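Local coordinates for CT263 (Chlamydia trachomatis, PDB 4QAS), which probably hydrolyses the N-glycosidic bond of 6-amino-6-deoxyfutalosine as an MTAN-like nucleosidase in the futalosine route to menaquinone, at residues A[7-13]-A[69-75]; A[15-19]-A[74-78]; A[79-83]-A[165-169]. The protein carries 1 engineered substitution. All blocks are in the same frame, centred on the assembly; numbering follows the deposited sequence.

Interaction 1. Residues A[7-13]-A[69-75]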
ATOM      1  N   PHE A   7      16.323  -2.411 -10.273  1.00 24.82           N
ATOM      2  CA  PHE A   7      15.134  -2.990 -10.884  1.00 24.88           C
ATOM      3  C   PHE A   7      14.152  -1.886 -11.244  1.00 24.87           C
ATOM      4  O   PHE A   7      13.772  -1.084 -10.387  1.00 26.91           O
ATOM      5  CB  PHE A   7      14.456  -3.999  -9.964  1.00 24.03           C
ATOM      6  CG  PHE A   7      13.355  -4.765 -10.636  1.00 25.28           C
ATOM      7  CD1 PHE A   7      13.647  -5.880 -11.409  1.00 29.53           C
ATOM      8  CD2 PHE A   7      12.041  -4.356 -10.532  1.00 27.20           C
ATOM      9  CE1 PHE A   7      12.647  -6.583 -12.043  1.00 32.18           C
ATOM     10  CE2 PHE A   7      11.031  -5.067 -11.173  1.00 27.11           C
ATOM     11  CZ  PHE A   7      11.351  -6.177 -11.930  1.00 25.47           C
ATOM     12  N   LYS A   8      13.718  -1.867 -12.501  1.00 20.19           N
ATOM     13  CA  LYS A   8      12.930  -0.765 -13.046  1.00 20.46           C
ATOM     14  C   LYS A   8      11.556  -1.290 -13.426  1.00 20.01           C
ATOM     15  O   LYS A   8      11.432  -2.108 -14.347  1.00 19.57           O
ATOM     16  CB  LYS A   8      13.648  -0.157 -14.257  1.00 20.86           C
ATOM     17  CG  LYS A   8      15.046   0.389 -13.954  1.00 23.18           C
ATOM     18  CD  LYS A   8      15.653   0.995 -15.214  1.00 27.78           C
ATOM     19  CE  LYS A   8      17.112   1.373 -15.048  1.00 48.32           C
ATOM     20  NZ  LYS A   8      17.607   2.078 -16.269  1.00 59.31           N
ATOM     21  N   LEU A   9      10.534  -0.788 -12.749  1.00 17.71           N
ATOM     22  CA  LEU A   9       9.176  -1.283 -12.866  1.00 15.52           C
ATOM     23  C   LEU A   9       8.307  -0.151 -13.380  1.00 17.45           C
ATOM     24  O   LEU A   9       8.282   0.930 -12.776  1.00 18.82           O
ATOM     25  CB  LEU A   9       8.707  -1.752 -11.495  1.00 19.51           C
ATOM     26  CG  LEU A   9       7.281  -2.274 -11.398  1.00 19.62           C
ATOM     27  CD1 LEU A   9       6.924  -3.294 -12.466  1.00 18.86           C
ATOM     28  CD2 LEU A   9       7.057  -2.873 -10.006  1.00 20.61           C
ATOM     29  N   LEU A  10       7.621  -0.392 -14.497  1.00 16.32           N
ATOM     30  CA  LEU A  10       6.686   0.567 -15.081  1.00 17.08           C
ATOM     31  C   LEU A  10       5.273   0.086 -14.775  1.00 15.16           C
ATOM     32  O   LEU A  10       4.902  -1.038 -15.149  1.00 16.13           O
ATOM     33  CB  LEU A  10       6.879   0.658 -16.588  1.00 17.93           C
ATOM     34  CG  LEU A  10       5.909   1.590 -17.326  1.00 18.67           C
ATOM     35  CD1 LEU A  10       6.048   3.035 -16.827  1.00 19.27           C
ATOM     36  CD2 LEU A  10       6.134   1.512 -18.808  1.00 20.08           C
ATOM     37  N   LEU A  11       4.485   0.933 -14.133  1.00 14.10           N
ATOM     38  CA  LEU A  11       3.060   0.700 -13.951  1.00 13.42           C
ATOM     39  C   LEU A  11       2.286   1.533 -14.954  1.00 14.84           C
ATOM     40  O   LEU A  11       2.543   2.738 -15.104  1.00 16.31           O
ATOM     41  CB  LEU A  11       2.626   1.135 -12.559  1.00 14.63           C
ATOM     42  CG  LEU A  11       3.411   0.524 -11.408  1.00 16.66           C
ATOM     43  CD1 LEU A  11       2.843   1.000 -10.059  1.00 17.91           C
ATOM     44  CD2 LEU A  11       3.467  -0.983 -11.407  1.00 17.12           C
ATOM     45  N   ILE A  12       1.348   0.893 -15.649  1.00 13.66           N
ATOM     46  CA  ILE A  12       0.553   1.530 -16.689  1.00 14.35           C
ATOM     47  C   ILE A  12      -0.901   1.409 -16.291  1.00 14.06           C
ATOM     48  O   ILE A  12      -1.422   0.295 -16.109  1.00 14.55           O
ATOM     49  CB  ILE A  12       0.790   0.910 -18.071  1.00 16.11           C
ATOM     50  CG1 ILE A  12       2.270   0.971 -18.435  1.00 18.43           C
ATOM     51  CG2 ILE A  12      -0.020   1.648 -19.104  1.00 17.49           C
ATOM     52  CD1 ILE A  12       2.634   0.125 -19.604  1.00 21.90           C
ATOM     53  N   PHE A  13      -1.562   2.548 -16.176  1.00 14.07           N
ATOM     54  CA  PHE A  13      -2.991   2.635 -15.924  1.00 13.56           C
ATOM     55  C   PHE A  13      -3.659   3.297 -17.116  1.00 15.39           C
ATOM     56  O   PHE A  13      -3.072   4.126 -17.797  1.00 16.50           O
ATOM     57  CB  PHE A  13      -3.259   3.492 -14.691  1.00 13.72           C
ATOM     58  CG  PHE A  13      -2.718   2.914 -13.420  1.00 13.16           C
ATOM     59  CD1 PHE A  13      -3.473   2.021 -12.674  1.00 13.76           C
ATOM     60  CD2 PHE A  13      -1.453   3.270 -12.953  1.00 13.75           C
ATOM     61  CE1 PHE A  13      -2.985   1.498 -11.498  1.00 14.03           C
ATOM     62  CE2 PHE A  13      -0.966   2.732 -11.785  1.00 15.05           C
ATOM     63  CZ  PHE A  13      -1.724   1.860 -11.070  1.00 14.42           C
ATOM     64  N   TYR A  69      12.833  -0.742 -19.066  1.00 21.86           N
ATOM     65  CA  TYR A  69      12.283  -1.320 -17.851  1.00 22.15           C
ATOM     66  C   TYR A  69      12.544  -2.827 -17.811  1.00 20.21           C
ATOM     67  O   TYR A  69      12.816  -3.460 -18.824  1.00 24.24           O
ATOM     68  CB  TYR A  69      10.785  -1.021 -17.760  1.00 19.99           C
ATOM     69  CG  TYR A  69      10.503   0.456 -17.562  1.00 19.36           C
ATOM     70  CD1 TYR A  69      10.614   1.043 -16.307  1.00 19.50           C
ATOM     71  CD2 TYR A  69      10.169   1.271 -18.637  1.00 22.09           C
ATOM     72  CE1 TYR A  69      10.369   2.399 -16.126  1.00 21.11           C
ATOM     73  CE2 TYR A  69       9.925   2.623 -18.462  1.00 21.13           C
ATOM     74  CZ  TYR A  69      10.044   3.180 -17.213  1.00 20.00           C
ATOM     75  OH  TYR A  69       9.802   4.524 -17.028  1.00 24.34           O
ATOM     76  N   ASP A  70      12.436  -3.393 -16.612  1.00 21.20           N
ATOM     77  CA  ASP A  70      12.555  -4.837 -16.407  1.00 20.86           C
ATOM     78  C   ASP A  70      11.220  -5.552 -16.368  1.00 20.14           C
ATOM     79  O   ASP A  70      11.178  -6.765 -16.576  1.00 23.77           O
ATOM     80  CB  ASP A  70      13.280  -5.083 -15.094  1.00 21.96           C
ATOM     81  CG  ASP A  70      14.691  -4.539 -15.134  1.00 26.30           C
ATOM     82  OD1 ASP A  70      15.486  -5.050 -15.934  1.00 27.38           O
ATOM     83  OD2 ASP A  70      15.013  -3.579 -14.410  1.00 24.71           O
ATOM     84  N   LEU A  71      10.143  -4.830 -16.128  1.00 18.41           N
ATOM     85  CA  LEU A  71       8.804  -5.391 -16.068  1.00 17.07           C
ATOM     86  C   LEU A  71       7.839  -4.244 -16.261  1.00 17.22           C
ATOM     87  O   LEU A  71       8.068  -3.147 -15.733  1.00 17.94           O
ATOM     88  CB  LEU A  71       8.544  -6.042 -14.702  1.00 19.27           C
ATOM     89  CG  LEU A  71       7.154  -6.643 -14.471  1.00 17.73           C
ATOM     90  CD1 LEU A  71       6.820  -7.775 -15.442  1.00 21.66           C
ATOM     91  CD2 LEU A  71       7.058  -7.158 -13.045  1.00 21.85           C
ATOM     92  N   TRP A  72       6.777  -4.498 -17.016  1.00 16.95           N
ATOM     93  CA  TRP A  72       5.605  -3.638 -17.038  1.00 14.74           C
ATOM     94  C   TRP A  72       4.456  -4.345 -16.321  1.00 16.40           C
ATOM     95  O   TRP A  72       4.247  -5.546 -16.516  1.00 16.79           O
ATOM     96  CB  TRP A  72       5.132  -3.373 -18.467  1.00 17.17           C
ATOM     97  CG  TRP A  72       6.019  -2.609 -19.395  1.00 17.75           C
ATOM     98  CD1 TRP A  72       7.319  -2.243 -19.205  1.00 20.02           C
ATOM     99  CD2 TRP A  72       5.656  -2.138 -20.689  1.00 18.91           C
ATOM    100  NE1 TRP A  72       7.775  -1.554 -20.303  1.00 21.46           N
ATOM    101  CE2 TRP A  72       6.769  -1.482 -21.233  1.00 21.29           C
ATOM    102  CE3 TRP A  72       4.466  -2.194 -21.428  1.00 19.83           C
ATOM    103  CZ2 TRP A  72       6.748  -0.897 -22.496  1.00 22.53           C
ATOM    104  CZ3 TRP A  72       4.441  -1.618 -22.683  1.00 20.60           C
ATOM    105  CH2 TRP A  72       5.573  -0.974 -23.208  1.00 23.01           C
ATOM    106  N   ILE A  73       3.677  -3.604 -15.538  1.00 14.71           N
ATOM    107  CA  ILE A  73       2.414  -4.077 -14.988  1.00 13.47           C
ATOM    108  C   ILE A  73       1.327  -3.130 -15.445  1.00 15.20           C
ATOM    109  O   ILE A  73       1.367  -1.928 -15.124  1.00 14.99           O
ATOM    110  CB  ILE A  73       2.452  -4.162 -13.457  1.00 15.11           C
ATOM    111  CG1 ILE A  73       3.546  -5.130 -13.002  1.00 18.19           C
ATOM    112  CG2 ILE A  73       1.086  -4.607 -12.941  1.00 17.46           C
ATOM    113  CD1 ILE A  73       3.689  -5.232 -11.502  1.00 19.99           C
ATOM    114  N   ASN A  74       0.354  -3.663 -16.184  1.00 14.63           N
ATOM    115  CA  ASN A  74      -0.861  -2.919 -16.480  1.00 13.87           C
ATOM    116  C   ASN A  74      -1.876  -3.281 -15.421  1.00 14.27           C
ATOM    117  O   ASN A  74      -2.278  -4.442 -15.321  1.00 15.55           O
ATOM    118  CB  ASN A  74      -1.366  -3.316 -17.862  1.00 15.95           C
ATOM    119  CG  ASN A  74      -2.734  -2.782 -18.169  1.00 16.32           C
ATOM    120  OD1 ASN A  74      -3.540  -3.484 -18.814  1.00 17.48           O
ATOM    121  ND2 ASN A  74      -3.025  -1.551 -17.757  1.00 15.22           N
ATOM    122  N   ALA A  75      -2.274  -2.318 -14.627  1.00 12.81           N
ATOM    123  CA  ALA A  75      -3.302  -2.524 -13.628  1.00 12.49           C
ATOM    124  C   ALA A  75      -4.517  -1.714 -14.029  1.00 13.74           C
ATOM    125  O   ALA A  75      -4.393  -0.563 -14.446  1.00 14.21           O
ATOM    126  CB  ALA A  75      -2.808  -2.074 -12.266  1.00 13.23           C
TER

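Interaction 2. Residues A[15-19]-A[74-78]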
ATOM      1  N   ASP A  15      -6.434   5.222 -16.989  1.00 16.37           N
ATOM      2  CA  ASP A  15      -6.989   6.534 -16.701  1.00 16.68           C
ATOM      3  C   ASP A  15      -6.663   6.924 -15.267  1.00 15.59           C
ATOM      4  O   ASP A  15      -6.159   6.112 -14.481  1.00 16.24           O
ATOM      5  CB  ASP A  15      -8.498   6.596 -16.995  1.00 19.60           C
ATOM      6  CG  ASP A  15      -9.299   5.589 -16.196  1.00 19.98           C
ATOM      7  OD1 ASP A  15      -9.058   5.441 -14.980  1.00 19.17           O
ATOM      8  OD2 ASP A  15     -10.188   4.920 -16.786  1.00 24.87           O
ATOM      9  N   PRO A  16      -6.899   8.187 -14.906  1.00 17.46           N
ATOM     10  CA  PRO A  16      -6.512   8.630 -13.556  1.00 17.92           C
ATOM     11  C   PRO A  16      -7.245   7.934 -12.430  1.00 17.40           C
ATOM     12  O   PRO A  16      -6.656   7.737 -11.356  1.00 17.52           O
ATOM     13  CB  PRO A  16      -6.873  10.114 -13.571  1.00 19.59           C
ATOM     14  CG  PRO A  16      -6.734  10.520 -14.992  1.00 18.51           C
ATOM     15  CD  PRO A  16      -7.248   9.334 -15.764  1.00 18.65           C
ATOM     16  N   ALA A  17      -8.513   7.564 -12.629  1.00 18.11           N
ATOM     17  CA  ALA A  17      -9.254   6.886 -11.572  1.00 17.91           C
ATOM     18  C   ALA A  17      -8.605   5.566 -11.233  1.00 16.18           C
ATOM     19  O   ALA A  17      -8.506   5.191 -10.058  1.00 16.59           O
ATOM     20  CB  ALA A  17     -10.709   6.676 -11.987  1.00 21.00           C
ATOM     21  N   GLU A  18      -8.151   4.830 -12.237  1.00 15.59           N
ATOM     22  CA  GLU A  18      -7.501   3.566 -11.942  1.00 14.56           C
ATOM     23  C   GLU A  18      -6.240   3.792 -11.124  1.00 13.67           C
ATOM     24  O   GLU A  18      -5.940   3.006 -10.231  1.00 13.83           O
ATOM     25  CB  GLU A  18      -7.145   2.818 -13.227  1.00 15.31           C
ATOM     26  CG  GLU A  18      -8.333   2.232 -14.023  1.00 16.29           C
ATOM     27  CD  GLU A  18      -7.914   1.477 -15.276  1.00 18.15           C
ATOM     28  OE1 GLU A  18      -6.754   1.626 -15.735  1.00 19.18           O
ATOM     29  OE2 GLU A  18      -8.741   0.747 -15.858  1.00 16.70           O
ATOM     30  N   ALA A  19      -5.456   4.804 -11.492  1.00 13.65           N
ATOM     31  CA  ALA A  19      -4.143   5.051 -10.911  1.00 12.79           C
ATOM     32  C   ALA A  19      -4.195   5.637  -9.515  1.00 14.01           C
ATOM     33  O   ALA A  19      -3.187   5.544  -8.797  1.00 14.88           O
ATOM     34  CB  ALA A  19      -3.372   5.983 -11.828  1.00 14.04           C
ATOM     35  N   ASN A  74       0.354  -3.663 -16.184  1.00 14.63           N
ATOM     36  CA  ASN A  74      -0.861  -2.919 -16.480  1.00 13.87           C
ATOM     37  C   ASN A  74      -1.876  -3.281 -15.421  1.00 14.27           C
ATOM     38  O   ASN A  74      -2.278  -4.442 -15.321  1.00 15.55           O
ATOM     39  CB  ASN A  74      -1.366  -3.316 -17.862  1.00 15.95           C
ATOM     40  CG  ASN A  74      -2.734  -2.782 -18.169  1.00 16.32           C
ATOM     41  OD1 ASN A  74      -3.540  -3.484 -18.814  1.00 17.48           O
ATOM     42  ND2 ASN A  74      -3.025  -1.551 -17.757  1.00 15.22           N
ATOM     43  N   ALA A  75      -2.274  -2.318 -14.627  1.00 12.81           N
ATOM     44  CA  ALA A  75      -3.302  -2.524 -13.628  1.00 12.49           C
ATOM     45  C   ALA A  75      -4.517  -1.714 -14.029  1.00 13.74           C
ATOM     46  O   ALA A  75      -4.393  -0.563 -14.446  1.00 14.21           O
ATOM     47  CB  ALA A  75      -2.808  -2.074 -12.266  1.00 13.23           C
ATOM     48  N   GLY A  76      -5.709  -2.315 -13.937  1.00 12.31           N
ATOM     49  CA  GLY A  76      -6.882  -1.552 -14.319  1.00 12.96           C
ATOM     50  C   GLY A  76      -8.181  -2.240 -13.953  1.00 11.32           C
ATOM     51  O   GLY A  76      -8.202  -3.319 -13.359  1.00 12.33           O
ATOM     52  N   PHE A  77      -9.255  -1.535 -14.263  1.00 11.94           N
ATOM     53  CA  PHE A  77     -10.614  -2.038 -14.101  1.00 12.62           C
ATOM     54  C   PHE A  77     -10.989  -2.905 -15.298  1.00 12.47           C
ATOM     55  O   PHE A  77     -10.571  -2.663 -16.421  1.00 14.28           O
ATOM     56  CB  PHE A  77     -11.614  -0.877 -14.050  1.00 12.66           C
ATOM     57  CG  PHE A  77     -11.320   0.197 -13.012  1.00 13.34           C
ATOM     58  CD1 PHE A  77     -10.523  -0.039 -11.905  1.00 12.80           C
ATOM     59  CD2 PHE A  77     -11.894   1.441 -13.150  1.00 14.36           C
ATOM     60  CE1 PHE A  77     -10.280   0.972 -10.973  1.00 14.14           C
ATOM     61  CE2 PHE A  77     -11.654   2.445 -12.205  1.00 17.47           C
ATOM     62  CZ  PHE A  77     -10.867   2.207 -11.138  1.00 16.19           C
ATOM     63  N   ALA A  78     -11.831  -3.910 -15.060  1.00 12.80           N
ATOM     64  CA  ALA A  78     -12.366  -4.701 -16.151  1.00 11.89           C
ATOM     65  C   ALA A  78     -13.804  -5.087 -15.848  1.00 12.21           C
ATOM     66  O   ALA A  78     -14.114  -5.517 -14.739  1.00 13.32           O
ATOM     67  CB  ALA A  78     -11.533  -5.968 -16.422  1.00 12.05           C
TER
HETATM   68  O   HOH W   1      -8.392  -1.552 -17.485  1.00 16.84           O
HETATM   69  O   HOH W   2      -5.533  -0.432 -17.188  1.00 23.30           O

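Interaction 3. Residues A[79-83]-A[165-169]. Engineered in segment 165-169: N166 (natural residue Asp).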
ATOM      1  N   GLY A  79     -14.640  -4.981 -16.868  1.00 13.20           N
ATOM      2  CA  GLY A  79     -15.993  -5.498 -16.765  1.00 13.40           C
ATOM      3  C   GLY A  79     -16.005  -7.011 -16.678  1.00 14.33           C
ATOM      4  O   GLY A  79     -15.152  -7.694 -17.234  1.00 14.18           O
ATOM      5  N   ALA A  80     -17.011  -7.556 -15.993  1.00 14.45           N
ATOM      6  CA  ALA A  80     -17.232  -8.995 -15.921  1.00 14.23           C
ATOM      7  C   ALA A  80     -18.388  -9.363 -16.834  1.00 16.18           C
ATOM      8  O   ALA A  80     -19.522  -8.892 -16.637  1.00 15.92           O
ATOM      9  CB  ALA A  80     -17.549  -9.397 -14.490  1.00 16.08           C
ATOM     10  N   ALA A  81     -18.112 -10.218 -17.810  1.00 16.45           N
ATOM     11  CA  ALA A  81     -19.101 -10.645 -18.779  1.00 17.52           C
ATOM     12  C   ALA A  81     -19.641 -12.042 -18.481  1.00 17.06           C
ATOM     13  O   ALA A  81     -20.405 -12.588 -19.291  1.00 20.96           O
ATOM     14  CB  ALA A  81     -18.482 -10.599 -20.186  1.00 18.69           C
ATOM     15  N   ASN A  82     -19.249 -12.634 -17.355  1.00 16.87           N
ATOM     16  CA  ASN A  82     -19.760 -13.914 -16.901  1.00 18.21           C
ATOM     17  C   ASN A  82     -20.240 -13.669 -15.478  1.00 16.73           C
ATOM     18  O   ASN A  82     -19.478 -13.141 -14.653  1.00 16.74           O
ATOM     19  CB  ASN A  82     -18.656 -14.974 -16.914  1.00 20.50           C
ATOM     20  CG  ASN A  82     -19.182 -16.355 -16.592  1.00 26.85           C
ATOM     21  OD1 ASN A  82     -19.967 -16.534 -15.658  1.00 25.46           O
ATOM     22  ND2 ASN A  82     -18.774 -17.340 -17.378  1.00 29.82           N
ATOM     23  N   PRO A  83     -21.489 -14.031 -15.148  1.00 17.67           N
ATOM     24  CA  PRO A  83     -21.980 -13.803 -13.778  1.00 17.18           C
ATOM     25  C   PRO A  83     -21.227 -14.560 -12.699  1.00 17.03           C
ATOM     26  O   PRO A  83     -21.381 -14.214 -11.524  1.00 17.14           O
ATOM     27  CB  PRO A  83     -23.434 -14.263 -13.865  1.00 18.74           C
ATOM     28  CG  PRO A  83     -23.434 -15.313 -14.951  1.00 21.60           C
ATOM     29  CD  PRO A  83     -22.482 -14.755 -15.970  1.00 18.52           C
ATOM     30  N   SER A 165     -14.996  -4.623 -12.149  1.00 11.23           N
ATOM     31  CA  SER A 165     -15.520  -3.317 -11.816  1.00 12.81           C
ATOM     32  C   SER A 165     -17.017  -3.170 -11.986  1.00 13.22           C
ATOM     33  O   SER A 165     -17.580  -2.219 -11.449  1.00 14.66           O
ATOM     34  CB  SER A 165     -14.807  -2.250 -12.646  1.00 13.56           C
ATOM     35  OG  SER A 165     -14.937  -2.471 -14.031  1.00 14.43           O
ATOM     36  N   ASN A 166     -17.655  -4.067 -12.729  1.00 13.03           N
ATOM     37  CA  ASN A 166     -19.061  -3.953 -13.086  1.00 13.37           C
ATOM     38  C   ASN A 166     -19.397  -5.130 -13.969  1.00 13.92           C
ATOM     39  O   ASN A 166     -18.506  -5.738 -14.578  1.00 14.94           O
ATOM     40  CB  ASN A 166     -19.335  -2.672 -13.859  1.00 14.56           C
ATOM     41  CG  ASN A 166     -18.598  -2.610 -15.195  1.00 16.38           C
ATOM     42  OD1 ASN A 166     -17.403  -2.298 -15.242  1.00 16.48           O
ATOM     43  ND2 ASN A 166     -19.298  -2.881 -16.289  1.00 18.15           N
ATOM     44  N   TYR A 167     -20.684  -5.476 -14.019  1.00 14.13           N
ATOM     45  CA  TYR A 167     -21.178  -6.403 -15.017  1.00 14.81           C
ATOM     46  C   TYR A 167     -21.448  -5.645 -16.312  1.00 15.89           C
ATOM     47  O   TYR A 167     -21.775  -4.454 -16.306  1.00 16.26           O
ATOM     48  CB  TYR A 167     -22.425  -7.166 -14.521  1.00 15.72           C
ATOM     49  CG  TYR A 167     -22.035  -8.073 -13.389  1.00 15.67           C
ATOM     50  CD1 TYR A 167     -21.157  -9.133 -13.623  1.00 14.07           C
ATOM     51  CD2 TYR A 167     -22.467  -7.851 -12.090  1.00 14.49           C
ATOM     52  CE1 TYR A 167     -20.728  -9.945 -12.607  1.00 16.16           C
ATOM     53  CE2 TYR A 167     -22.030  -8.660 -11.047  1.00 16.56           C
ATOM     54  CZ  TYR A 167     -21.146  -9.699 -11.317  1.00 16.31           C
ATOM     55  OH  TYR A 167     -20.706 -10.468 -10.259  1.00 17.07           O
ATOM     56  N   THR A 168     -21.292  -6.340 -17.427  1.00 15.82           N
ATOM     57  CA  THR A 168     -21.260  -5.701 -18.739  1.00 17.42           C
ATOM     58  C   THR A 168     -22.671  -5.506 -19.303  1.00 18.80           C
ATOM     59  O   THR A 168     -23.001  -5.992 -20.374  1.00 21.29           O
ATOM     60  CB  THR A 168     -20.370  -6.512 -19.680  1.00 18.81           C
ATOM     61  OG1 THR A 168     -20.765  -7.893 -19.660  1.00 21.03           O
ATOM     62  CG2 THR A 168     -18.890  -6.421 -19.285  1.00 18.80           C
ATOM     63  N   THR A 169     -23.496  -4.752 -18.565  1.00 18.93           N
ATOM     64  CA  THR A 169     -24.858  -4.419 -18.976  1.00 19.96           C
ATOM     65  C   THR A 169     -25.087  -2.926 -18.782  1.00 24.73           C
ATOM     66  O   THR A 169     -24.291  -2.232 -18.144  1.00 23.36           O
ATOM     67  CB  THR A 169     -25.879  -5.167 -18.116  1.00 21.82           C
ATOM     68  OG1 THR A 169     -25.813  -4.664 -16.782  1.00 22.10           O
ATOM     69  CG2 THR A 169     -25.619  -6.664 -18.111  1.00 21.71           C
TER

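Interaction 1. Residues A[7-13]-A[69-75]
L10 turns CG away from its backbone N (chi1 177°), which carries one methyl out over W72 while CB stays above Y69. Both contacts are CH-pi: L10 CB lies 3.7 Å from the centroid of the Y69 ring, over its centre, and L10 CD2 sits 3.8 Å from the centroid of the five-membered ring of W72, nearly over its centre. Further along this face, the I12 CD1 methyl reaches W72 CE3 at 3.5 Å. Strands 7-13 and 71-80 are parallel neighbours in the mixed sheet of the nucleoside phosphorylase-like fold, their short segments inclined by 22°. Backbone bonds alternate between them: L10 N to L71 O, I73 N to L10 O, I12 N to I73 O. At the start, the D70 carboxylate takes the K8 N-H on the anti lone pair of OD2 (2.9 Å), and D70 N returns a bond to K8 O; D70 CB lies over one face of F7. At the far end I12 O accepts two bonds from opposite faces of its plane, from A75 N (3.1 Å) and from N74 ND2 (2.9 Å). On the sheet face opposite L10 and W72, L9 CD1 meets L71 CB and I73 CG1, beside L11 CD2 against I73 CB.

Interaction 2. Residues A[15-19]-A[74-78]
E18 crosses from the first turn of helix 16-25 to strand 71-80, passing over one face of the F77 ring. From CB, chi1 of -71° places CG beside the backbone N, and this methylene makes a CH-pi contact 3.5 Å from the F77 ring centroid, only 2° off the ring normal. The chain then runs extended to CD, which rests 3.3 Å from G76 CA; a glycine here lets the carboxylate lie close against the strand. OE2 accepts the F77 N-H at 2.8 Å, met from well above the carboxylate plane, and a water lies within hydrogen-bonding distance of both OE2 and F77 O. OE1 accepts from A14 N and has a second water close by, which accepts from N74 ND2 at 2.8 Å. The carboxylate and ring planes stand 74° apart. At the helix start D15 is the N-cap, its OD1 accepting from E18 N at 3.0 Å. L183 and L187 of helix 180-197 also touch F77. As in MTAN nucleosidases, helix start and strand meet here at what is probably the active-site end of the sheet. Chemically, F77 N grips OE2 and A14 N grips OE1, which fixes the carboxylate, while CG supplies the apolar contact.

Interaction 3. Residues A[79-83]-A[165-169]
Backbone hydrogen bonds join A80 to both sides of Y167: A80 N donates to N166 O at 2.7 Å, almost straight at 170°, and A80 O receives T168 N in a longer, bent bond of 3.2 Å. Two CA-H...O contacts accompany them, G79 CA to N166 O and Y167 CA to A80 O. A80 and Y167 form the last firm parallel pair of strands 71-80 and 158-167, neighbours in the mixed sheet of this nucleosidase fold; beyond them strand pairing ends, with T168 at the centre of an inverse gamma turn. Apolar contact falls mainly to Y167, whose CD1 meets the A80 CB methyl at 3.7 Å. The edge of the ring faces A80 O and N82 O, and its hydroxyl is hydrogen-bonded to I85 O. T168 OG1, held between the backbone N and the carbonyl carbon (chi1 51°), comes 3.3 Å from A81 CA and is hydrogen-bonded to G132 O, while its CG2 lies along G79 and A80. Within 165-169, the engineered N166, aspartate in the natural sequence, takes a bond on OD1 from S165 OG at 2.8 Å and gives one from ND2 to Y167 O at 2.9 Å. Q173 and L176 of helix 173-178 touch its side chain.

How the interactions relate
All three interactions use strand 71-80, taken in turn along its length: interaction 1 on its first half, interaction 2 around its middle, interaction 3 at its end. Interactions 1 and 2 share N74 and A75, their centres about 13 Å apart, and F13 CD2 packs on A19 CB at 3.5 Å where strand 7-13 leads into helix 16-25. Interactions 2 and 3 have centres about 16 Å apart and meet where A78 O lies 2.9 Å from S165 N, a probable hydrogen bond. Interactions 1 and 3 lie on opposite sides of the chain's centre, their centres about 26 Å apart. As in MTAN nucleosidases, E18 and the aspartate replaced by N166 probably lie at the active-site end.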